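Side-chain contacts in cofilin (Streptomyces griseoflavus, PDB 5IVU), which probably binds actin and belongs to the ADF/cofilin family of cytoskeletal proteins: residues V49-D52 / N53-D57; D57-D61 / E62-A66; A94-K97 / Q98-Y102; T123-S126 / E127-H130. All coordinates share one frame; numbering follows the deposited sequence.

All four contacts are local, each formed within one continuous run of chain. Contact 1, on helix 51-57, is partly buried and the most aromatic; the other three lie at the surface. Contact 2 takes over at D57 and leads through a turn into strand 64-72, with charge and proline in place of aromatic rings. Contact 3, at the start of helix 96-112, is mostly backbone bonding and aliphatic chain, and reaches contact 2 through Q98. Contact 4, in the loop before helix 130-136, turns on hydrogen-bonded carboxylates close to each other; V128 and H130 meet Y51 of contact 1, while F125 lies on the 57-61 loop. Contact 3 touches neither contact 1 nor contact 4.

Contact 1: residues V49-D52 / N53-D57; sequences VDYD and NFLAD
A56 N donates to the backbone O of D52 at 3.0 Å, a rung of the helical ladder. One residue earlier the backbone O of Y51 takes the amide of L55 at 3.1 Å from N to O, nearly straight at 166° and in the carbonyl plane, while F54 CB packs on Y51 O at 3.3 Å. One turn of helix thus puts two side chains of the second segment beside Y51. The rings of Y51 and F54 form an offset edge-to-face pair, with centroids 5.4 Å apart and planes at 70°: F54 presents its CD2 edge over one face of the Y51 ring, off centre toward CZ and CE1. Both side chains run the same way because each carries CG anti to its own backbone N (chi1 -165° in Y51). L55 comes to the tyrosine obliquely, its CG 3.7 Å from Y51 CE2, with both methyls close to that same carbon. Ahead of them D50 is the N-cap: its OD1 accepts from D52 N at 3.2 Å, the N-H arriving from above the carboxylate plane. The phenol oxygen is bonded outside the helix, Y51 OH to V128 O, and H130 stacks on the tyrosine ring. Helix 51-57 lies with this aromatic side against the sheet, F54 touching Y28 and I30 of strand 28-33 and Y68 of strand 64-72, while D50, D52 and N53 stay exposed.

Contact 2: residues D57-D61 / E62-A66; sequences DLPED and ECRWA
P59 and R64 meet at about a right angle, the pyrrolidine ring lying across the bent arginine. P59 CG stands over one face of the guanidinium, 3.2 Å from R64 NH1 and 3.8 Å from R64 CZ, while P59 CD rests 3.6 Å from R64 CG, so the imino acid meets both the root and the head of the arginine. Bends at chi2 (-70°) and chi3 (131°) fold the R64 chain back toward the turn and deliver its head to the proline. There R64 NH2 makes a salt bridge with E62 OE1 at 2.9 Å, and NH1 has a second acidic mate in E43. A leucine in place of R64 would probably leave the carboxylates of E62 and E43 without their shared cation and take away the flat group under P59 CG. E62 is extended beyond CG, its CB 4.0 Å from P59 CB, and its carboxylate also accepts from Q98 NE2. D61 and E62 run side by side, pointing the same way, with their carboxylate planes turned 65° apart. Between the ring and the acid the backbone makes a type I beta turn from P59 to E62, and P59 O is held by W89 NE1. The turn joins the end of helix 51-57 to strand 64-72, whose neighbours in the sheet are strand 28-33, where the R64 side chain touches I30 and H32, and strand 81-89, where the R64 backbone pairs with W89.

Contact 3: residues A94-K97 / Q98-Y102; sequences AKMK and QKMAY
A94 lies beside the second segment with its CB 4.0 Å from Q98 OE1 and its carbonyl oxygen 3.1 Å from K99 CE. The amide end of Q98 is engaged elsewhere, OE1 accepting from C63 N. K95, the N-cap residue, gives its backbone O to K99 N at 3.0 Å, a well-aligned bond in the carbonyl plane, and weakly to Q98 N. The same oxygen is touched by K99 CG at 3.5 Å: with CG anti to the carbonyl carbon (chi1 -65°) the lysine runs back past the helix start, and its NZ reaches D92 O. An alanine at K99 would probably leave D92 O without this ammonium partner and remove the methylenes that lie on the A94 and K95 carbonyl oxygens. These residues open helix 96-112, the helical link of a beta-alpha-beta unit between strands 81-89 and 118-122 of the ADF fold. M96 continues the ladder, its O accepting from M100 N at 2.8 Å nearly along the C=O axis. Its CG lies 4.1 Å from CE of M100, whose chain, bent at chi2 and chi3, curls back so that the two methionines cross obliquely on an exposed side. K97 is extended along its whole length, while its O accepts from A101 N at 3.2 Å, the donor above the carbonyl plane, and A101 CB packs 3.6 Å from that oxygen.

Contact 4: residues T123-S126 / E127-H130; sequences TDFS and EVAH
With CG anti to its carbonyl carbon (chi1 -66°) and the chain extended beyond it, E127 reaches back over the turn to T123, whose OG1 sits between backbone N and carbonyl carbon, a torsion that lets OG1 and N of T123 reach the same oxygen. The two side chains meet at E127 OE1, which takes T123 N at 2.7 Å, nearly straight (165°), and T123 OG1 at 2.5 Å, this one on the syn side and 31° out of the carboxylate plane. D124 crosses the glutamate at about a right angle. E127 N is shared between two D124 acceptors, the backbone O at 3.0 Å and OD1 at 3.3 Å. Beyond them F125 and V128 make a looser apolar contact, CD1 to CG2 at 4.3 Å, while the F125 ring meets W89 and V128 packs on L58 and on V87 of strand 81-89. Chemically the loop brings two acids together, D124 OD2 lying 3.5 Å from E127 OE2. Two donors on OE1 fix the glutamate head and probably offset part of this repulsion, though the closeness may still raise the proton affinity of one carboxylate.

Contact 1: residues V49-D52 / N53-D57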
loop_
_atom_site.group_PDB
_atom_site.type_symbol
_atom_site.label_atom_id
_atom_site.label_comp_id
_atom_site.label_asym_id
_atom_site.label_seq_id
_atom_site.Cartn_x
_atom_site.Cartn_y
_atom_site.Cartn_z
ATOM N N VAL A 49 9.302 6.438 -10.132
ATOM C CA VAL A 49 9.010 5.301 -10.996
ATOM C C VAL A 49 9.782 4.036 -10.546
ATOM O O VAL A 49 9.444 2.927 -10.964
ATOM C CB VAL A 49 9.338 5.664 -12.472
ATOM C CG1 VAL A 49 10.834 5.508 -12.771
ATOM C CG2 VAL A 49 8.497 4.861 -13.448
ATOM N N ASP A 50 10.813 4.218 -9.714
ATOM C CA ASP A 50 11.708 3.133 -9.306
ATOM C C ASP A 50 11.062 2.266 -8.229
ATOM O O ASP A 50 10.850 2.712 -7.098
ATOM C CB ASP A 50 13.025 3.717 -8.780
ATOM C CG ASP A 50 14.170 2.712 -8.791
ATOM O OD1 ASP A 50 13.939 1.483 -8.839
ATOM O OD2 ASP A 50 15.331 3.173 -8.738
ATOM N N TYR A 51 10.756 1.025 -8.585
ATOM C CA TYR A 51 10.149 0.088 -7.641
ATOM C C TYR A 51 10.997 -0.146 -6.371
ATOM O O TYR A 51 10.435 -0.430 -5.308
ATOM C CB TYR A 51 9.823 -1.248 -8.321
ATOM C CG TYR A 51 8.885 -2.122 -7.517
ATOM C CD1 TYR A 51 7.513 -1.964 -7.609
ATOM C CD2 TYR A 51 9.379 -3.100 -6.652
ATOM C CE1 TYR A 51 6.647 -2.765 -6.875
ATOM C CE2 TYR A 51 8.523 -3.899 -5.913
ATOM C CZ TYR A 51 7.156 -3.733 -6.030
ATOM O OH TYR A 51 6.298 -4.513 -5.299
ATOM N N ASP A 52 12.320 -0.006 -6.467
ATOM C CA ASP A 52 13.193 -0.145 -5.290
ATOM C C ASP A 52 13.019 0.957 -4.243
ATOM O O ASP A 52 13.244 0.704 -3.051
ATOM C CB ASP A 52 14.661 -0.238 -5.704
ATOM C CG ASP A 52 14.976 -1.529 -6.418
ATOM O OD1 ASP A 52 14.481 -2.597 -5.997
ATOM O OD2 ASP A 52 15.733 -1.483 -7.401
ATOM N N ASN A 53 12.629 2.154 -4.667
ATOM C CA ASN A 53 12.249 3.223 -3.724
ATOM C C ASN A 53 11.002 2.872 -2.916
ATOM O O ASN A 53 10.898 3.240 -1.738
ATOM C CB ASN A 53 12.001 4.555 -4.442
ATOM C CG ASN A 53 13.286 5.280 -4.791
ATOM O OD1 ASN A 53 14.152 4.746 -5.485
ATOM N ND2 ASN A 53 13.426 6.496 -4.284
ATOM N N PHE A 54 10.057 2.177 -3.559
ATOM C CA PHE A 54 8.869 1.655 -2.876
ATOM C C PHE A 54 9.269 0.646 -1.806
ATOM O O PHE A 54 8.868 0.791 -0.644
ATOM C CB PHE A 54 7.901 1.019 -3.877
ATOM C CG PHE A 54 6.751 0.292 -3.241
ATOM C CD1 PHE A 54 5.927 0.931 -2.318
ATOM C CD2 PHE A 54 6.467 -1.022 -3.593
ATOM C CE1 PHE A 54 4.856 0.266 -1.736
ATOM C CE2 PHE A 54 5.391 -1.692 -3.022
ATOM C CZ PHE A 54 4.586 -1.043 -2.087
ATOM N N LEU A 55 10.079 -0.341 -2.202
ATOM C CA LEU A 55 10.566 -1.364 -1.282
ATOM C C LEU A 55 11.324 -0.779 -0.090
ATOM O O LEU A 55 11.185 -1.283 1.027
ATOM C CB LEU A 55 11.446 -2.378 -2.006
ATOM C CG LEU A 55 10.722 -3.316 -2.977
ATOM C CD1 LEU A 55 11.719 -4.237 -3.673
ATOM C CD2 LEU A 55 9.651 -4.136 -2.265
ATOM N N ALA A 56 12.063 0.307 -0.322
ATOM C CA ALA A 56 12.790 1.010 0.740
ATOM C C ALA A 56 11.871 1.663 1.769
ATOM O O ALA A 56 12.230 1.744 2.934
ATOM C CB ALA A 56 13.735 2.057 0.148
ATOM N N ASP A 57 10.703 2.138 1.340
ATOM C CA ASP A 57 9.718 2.739 2.263
ATOM C C ASP A 57 8.838 1.746 3.031
ATOM O O ASP A 57 8.063 2.157 3.898
ATOM C CB ASP A 57 8.835 3.744 1.520
ATOM C CG ASP A 57 9.594 4.988 1.144
ATOM O OD1 ASP A 57 9.978 5.694 2.085
ATOM O OD2 ASP A 57 9.825 5.255 -0.054
#

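Contact 2: residues D57-D61 / E62-A66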
loop_
_atom_site.group_PDB
_atom_site.type_symbol
_atom_site.label_atom_id
_atom_site.label_comp_id
_atom_site.label_asym_id
_atom_site.label_seq_id
_atom_site.Cartn_x
_atom_site.Cartn_y
_atom_site.Cartn_z
ATOM N N ASP A 57 10.703 2.138 1.340
ATOM C CA ASP A 57 9.718 2.739 2.263
ATOM C C ASP A 57 8.838 1.746 3.031
ATOM O O ASP A 57 8.063 2.157 3.898
ATOM C CB ASP A 57 8.835 3.744 1.520
ATOM C CG ASP A 57 9.594 4.988 1.144
ATOM O OD1 ASP A 57 9.978 5.694 2.085
ATOM O OD2 ASP A 57 9.825 5.255 -0.054
ATOM N N LEU A 58 8.945 0.459 2.714
ATOM C CA LEU A 58 8.321 -0.585 3.521
ATOM C C LEU A 58 9.288 -0.899 4.659
ATOM O O LEU A 58 10.337 -1.524 4.417
ATOM C CB LEU A 58 8.059 -1.836 2.680
ATOM C CG LEU A 58 7.092 -1.650 1.507
ATOM C CD1 LEU A 58 7.078 -2.907 0.658
ATOM C CD2 LEU A 58 5.689 -1.311 1.991
ATOM N N PRO A 59 8.966 -0.456 5.897
ATOM C CA PRO A 59 9.945 -0.697 6.955
ATOM C C PRO A 59 10.013 -2.177 7.270
ATOM O O PRO A 59 8.976 -2.847 7.302
ATOM C CB PRO A 59 9.411 0.108 8.151
ATOM C CG PRO A 59 8.184 0.812 7.674
ATOM C CD PRO A 59 7.717 0.092 6.447
ATOM N N GLU A 60 11.228 -2.670 7.486
ATOM C CA GLU A 60 11.468 -4.101 7.654
ATOM C C GLU A 60 10.853 -4.717 8.916
ATOM O O GLU A 60 10.616 -5.925 8.942
ATOM C CB GLU A 60 12.972 -4.420 7.578
ATOM C CG GLU A 60 13.824 -3.927 8.739
ATOM C CD GLU A 60 15.314 -3.962 8.416
ATOM O OE1 GLU A 60 15.921 -5.054 8.514
ATOM O OE2 GLU A 60 15.874 -2.892 8.074
ATOM N N ASP A 61 10.586 -3.900 9.936
ATOM C CA ASP A 61 10.054 -4.383 11.217
ATOM C C ASP A 61 8.767 -3.651 11.664
ATOM O O ASP A 61 8.472 -3.579 12.861
ATOM C CB ASP A 61 11.156 -4.282 12.289
ATOM C CG ASP A 61 11.644 -2.843 12.518
ATOM O OD1 ASP A 61 11.204 -1.917 11.796
ATOM O OD2 ASP A 61 12.472 -2.646 13.434
ATOM N N GLU A 62 8.015 -3.109 10.700
ATOM C CA GLU A 62 6.735 -2.455 10.968
ATOM C C GLU A 62 5.728 -2.754 9.871
ATOM O O GLU A 62 6.108 -2.985 8.728
ATOM C CB GLU A 62 6.891 -0.942 11.068
ATOM C CG GLU A 62 7.645 -0.457 12.292
ATOM C CD GLU A 62 7.374 1.010 12.585
ATOM O OE1 GLU A 62 6.214 1.354 12.910
ATOM O OE2 GLU A 62 8.311 1.822 12.485
ATOM N N CYS A 63 4.447 -2.760 10.238
ATOM C CA CYS A 63 3.365 -2.920 9.275
ATOM C C CYS A 63 3.023 -1.601 8.594
ATOM O O CYS A 63 3.142 -0.523 9.187
ATOM C CB CYS A 63 2.099 -3.441 9.952
ATOM S SG CYS A 63 2.336 -4.907 10.963
ATOM N N ARG A 64 2.598 -1.711 7.339
ATOM C CA ARG A 64 2.058 -0.586 6.580
ATOM C C ARG A 64 0.974 -1.122 5.658
ATOM O O ARG A 64 0.875 -2.334 5.440
ATOM C CB ARG A 64 3.144 0.118 5.729
ATOM C CG ARG A 64 4.220 0.853 6.510
ATOM C CD ARG A 64 3.707 2.108 7.203
ATOM N NE ARG A 64 4.104 2.183 8.617
ATOM C CZ ARG A 64 5.237 2.703 9.100
ATOM N NH1 ARG A 64 6.166 3.229 8.313
ATOM N NH2 ARG A 64 5.453 2.692 10.403
ATOM N N TRP A 65 0.159 -0.209 5.138
ATOM C CA TRP A 65 -0.571 -0.445 3.893
ATOM C C TRP A 65 0.024 0.447 2.816
ATOM O O TRP A 65 0.653 1.459 3.114
ATOM C CB TRP A 65 -2.061 -0.138 4.022
ATOM C CG TRP A 65 -2.742 -0.778 5.183
ATOM C CD1 TRP A 65 -3.156 -2.068 5.281
ATOM C CD2 TRP A 65 -3.122 -0.140 6.398
ATOM N NE1 TRP A 65 -3.752 -2.279 6.491
ATOM C CE2 TRP A 65 -3.748 -1.108 7.197
ATOM C CE3 TRP A 65 -2.994 1.165 6.889
ATOM C CZ2 TRP A 65 -4.250 -0.824 8.471
ATOM C CZ3 TRP A 65 -3.488 1.451 8.164
ATOM C CH2 TRP A 65 -4.108 0.453 8.935
ATOM N N ALA A 66 -0.175 0.066 1.563
ATOM C CA ALA A 66 0.253 0.908 0.458
ATOM C C ALA A 66 -0.628 0.695 -0.736
ATOM O O ALA A 66 -1.290 -0.334 -0.846
ATOM C CB ALA A 66 1.689 0.620 0.086
#

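Contact 3: residues A94-K97 / Q98-Y102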
loop_
_atom_site.group_PDB
_atom_site.type_symbol
_atom_site.label_atom_id
_atom_site.label_comp_id
_atom_site.label_asym_id
_atom_site.label_seq_id
_atom_site.Cartn_x
_atom_site.Cartn_y
_atom_site.Cartn_z
ATOM N N ALA A 94 7.774 -7.562 12.813
ATOM C CA ALA A 94 6.903 -6.552 13.421
ATOM C C ALA A 94 6.242 -7.108 14.676
ATOM O O ALA A 94 5.983 -8.306 14.766
ATOM C CB ALA A 94 5.841 -6.090 12.434
ATOM N N LYS A 95 5.965 -6.229 15.630
ATOM C CA LYS A 95 5.310 -6.626 16.875
ATOM C C LYS A 95 3.886 -7.115 16.597
ATOM O O LYS A 95 3.196 -6.587 15.716
ATOM C CB LYS A 95 5.286 -5.461 17.876
ATOM C CG LYS A 95 6.658 -5.007 18.345
ATOM C CD LYS A 95 7.306 -5.924 19.341
ATOM C CE LYS A 95 8.837 -5.897 19.255
ATOM N NZ LYS A 95 9.409 -4.565 19.614
ATOM N N MET A 96 3.450 -8.116 17.352
ATOM C CA MET A 96 2.117 -8.703 17.171
ATOM C C MET A 96 0.973 -7.728 17.487
ATOM O O MET A 96 -0.040 -7.725 16.792
ATOM C CB MET A 96 1.986 -9.952 18.038
ATOM C CG MET A 96 0.696 -10.720 17.867
ATOM S SD MET A 96 0.390 -11.745 19.296
ATOM C CE MET A 96 0.520 -10.587 20.651
ATOM N N LYS A 97 1.148 -6.913 18.528
ATOM C CA LYS A 97 0.208 -5.833 18.861
ATOM C C LYS A 97 -0.050 -4.912 17.662
ATOM O O LYS A 97 -1.184 -4.482 17.440
ATOM C CB LYS A 97 0.749 -5.018 20.044
ATOM C CG LYS A 97 -0.131 -3.860 20.516
ATOM C CD LYS A 97 0.501 -3.148 21.710
ATOM C CE LYS A 97 -0.076 -1.751 21.920
ATOM N NZ LYS A 97 0.584 -1.029 23.047
ATOM N N GLN A 98 1.007 -4.616 16.903
ATOM C CA GLN A 98 0.885 -3.795 15.705
ATOM C C GLN A 98 0.192 -4.562 14.589
ATOM O O GLN A 98 -0.683 -4.006 13.919
ATOM C CB GLN A 98 2.242 -3.287 15.231
ATOM C CG GLN A 98 2.129 -2.080 14.312
ATOM C CD GLN A 98 3.455 -1.667 13.704
ATOM O OE1 GLN A 98 4.207 -2.499 13.198
ATOM N NE2 GLN A 98 3.727 -0.368 13.709
ATOM N N LYS A 99 0.571 -5.825 14.391
ATOM C CA LYS A 99 -0.063 -6.660 13.365
ATOM C C LYS A 99 -1.572 -6.817 13.600
ATOM O O LYS A 99 -2.352 -6.835 12.640
ATOM C CB LYS A 99 0.572 -8.055 13.297
ATOM C CG LYS A 99 2.023 -8.107 12.847
ATOM C CD LYS A 99 2.435 -9.556 12.609
ATOM C CE LYS A 99 3.854 -9.862 13.061
ATOM N NZ LYS A 99 4.250 -11.239 12.650
ATOM N N MET A 100 -1.963 -6.966 14.864
ATOM C CA MET A 100 -3.371 -7.104 15.219
ATOM C C MET A 100 -4.147 -5.817 14.935
ATOM O O MET A 100 -5.289 -5.881 14.473
ATOM C CB MET A 100 -3.563 -7.475 16.704
ATOM C CG MET A 100 -3.219 -8.884 17.153
ATOM S SD MET A 100 -3.640 -10.164 15.970
ATOM C CE MET A 100 -2.142 -10.247 14.977
ATOM N N ALA A 101 -3.524 -4.666 15.197
ATOM C CA ALA A 101 -4.170 -3.367 14.960
ATOM C C ALA A 101 -4.377 -3.083 13.466
ATOM O O ALA A 101 -5.451 -2.636 13.055
ATOM C CB ALA A 101 -3.375 -2.247 15.605
ATOM N N TYR A 102 -3.349 -3.355 12.667
ATOM C CA TYR A 102 -3.442 -3.202 11.214
ATOM C C TYR A 102 -4.450 -4.182 10.621
ATOM O O TYR A 102 -5.272 -3.796 9.787
ATOM C CB TYR A 102 -2.066 -3.361 10.540
ATOM C CG TYR A 102 -1.263 -2.077 10.501
ATOM C CD1 TYR A 102 -0.705 -1.542 11.656
ATOM C CD2 TYR A 102 -1.060 -1.395 9.299
ATOM C CE1 TYR A 102 0.032 -0.368 11.622
ATOM C CE2 TYR A 102 -0.331 -0.217 9.254
ATOM C CZ TYR A 102 0.213 0.292 10.415
ATOM O OH TYR A 102 0.952 1.450 10.371
#

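Contact 4: residues T123-S126 / E127-H130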
loop_
_atom_site.group_PDB
_atom_site.type_symbol
_atom_site.label_atom_id
_atom_site.label_comp_id
_atom_site.label_asym_id
_atom_site.label_seq_id
_atom_site.Cartn_x
_atom_site.Cartn_y
_atom_site.Cartn_z
ATOM N N THR A 123 4.405 -10.798 3.888
ATOM C CA THR A 123 5.056 -11.100 5.170
ATOM C C THR A 123 6.583 -11.131 5.121
ATOM O O THR A 123 7.238 -11.260 6.158
ATOM C CB THR A 123 4.588 -12.458 5.712
ATOM O OG1 THR A 123 4.840 -13.468 4.729
ATOM C CG2 THR A 123 3.103 -12.417 6.023
ATOM N N ASP A 124 7.153 -11.010 3.934
ATOM C CA ASP A 124 8.616 -10.953 3.782
ATOM C C ASP A 124 8.897 -10.219 2.458
ATOM O O ASP A 124 8.003 -10.087 1.607
ATOM C CB ASP A 124 9.298 -12.346 3.915
ATOM C CG ASP A 124 8.854 -13.320 2.862
ATOM O OD1 ASP A 124 9.021 -12.978 1.680
ATOM O OD2 ASP A 124 8.362 -14.423 3.215
ATOM N N PHE A 125 10.110 -9.709 2.308
ATOM C CA PHE A 125 10.440 -8.887 1.144
ATOM C C PHE A 125 10.297 -9.613 -0.197
ATOM O O PHE A 125 9.968 -8.972 -1.182
ATOM C CB PHE A 125 11.817 -8.218 1.294
ATOM C CG PHE A 125 11.807 -7.031 2.232
ATOM C CD1 PHE A 125 11.185 -5.836 1.861
ATOM C CD2 PHE A 125 12.395 -7.113 3.490
ATOM C CE1 PHE A 125 11.157 -4.746 2.718
ATOM C CE2 PHE A 125 12.369 -6.031 4.352
ATOM C CZ PHE A 125 11.752 -4.847 3.968
ATOM N N SER A 126 10.476 -10.930 -0.231
ATOM C CA SER A 126 10.267 -11.697 -1.479
ATOM C C SER A 126 8.813 -11.680 -1.969
ATOM O O SER A 126 8.564 -11.784 -3.173
ATOM C CB SER A 126 10.703 -13.152 -1.319
ATOM O OG SER A 126 9.876 -13.831 -0.390
ATOM N N GLU A 127 7.874 -11.549 -1.032
ATOM C CA GLU A 127 6.448 -11.497 -1.347
ATOM C C GLU A 127 5.981 -10.156 -1.936
ATOM O O GLU A 127 4.912 -10.095 -2.523
ATOM C CB GLU A 127 5.627 -11.894 -0.116
ATOM C CG GLU A 127 5.862 -13.353 0.242
ATOM C CD GLU A 127 5.181 -13.809 1.520
ATOM O OE1 GLU A 127 4.623 -12.976 2.259
ATOM O OE2 GLU A 127 5.240 -15.024 1.804
ATOM N N VAL A 128 6.784 -9.105 -1.788
ATOM C CA VAL A 128 6.518 -7.800 -2.419
ATOM C C VAL A 128 7.566 -7.411 -3.473
ATOM O O VAL A 128 7.548 -6.285 -3.968
ATOM C CB VAL A 128 6.366 -6.669 -1.366
ATOM C CG1 VAL A 128 5.132 -6.924 -0.508
ATOM C CG2 VAL A 128 7.613 -6.529 -0.486
ATOM N N ALA A 129 8.464 -8.337 -3.820
ATOM C CA ALA A 129 9.441 -8.129 -4.902
ATOM C C ALA A 129 8.714 -7.934 -6.216
ATOM O O ALA A 129 7.663 -8.541 -6.429
ATOM C CB ALA A 129 10.375 -9.323 -5.020
ATOM N N HIS A 130 9.283 -7.100 -7.089
ATOM C CA HIS A 130 8.580 -6.621 -8.275
ATOM C C HIS A 130 8.053 -7.769 -9.122
ATOM O O HIS A 130 6.876 -7.776 -9.479
ATOM C CB HIS A 130 9.466 -5.681 -9.110
ATOM C CG HIS A 130 8.699 -4.768 -10.020
ATOM N ND1 HIS A 130 9.283 -4.126 -11.090
ATOM C CD2 HIS A 130 7.400 -4.382 -10.019
ATOM C CE1 HIS A 130 8.382 -3.381 -11.705
ATOM N NE2 HIS A 130 7.228 -3.525 -11.081
#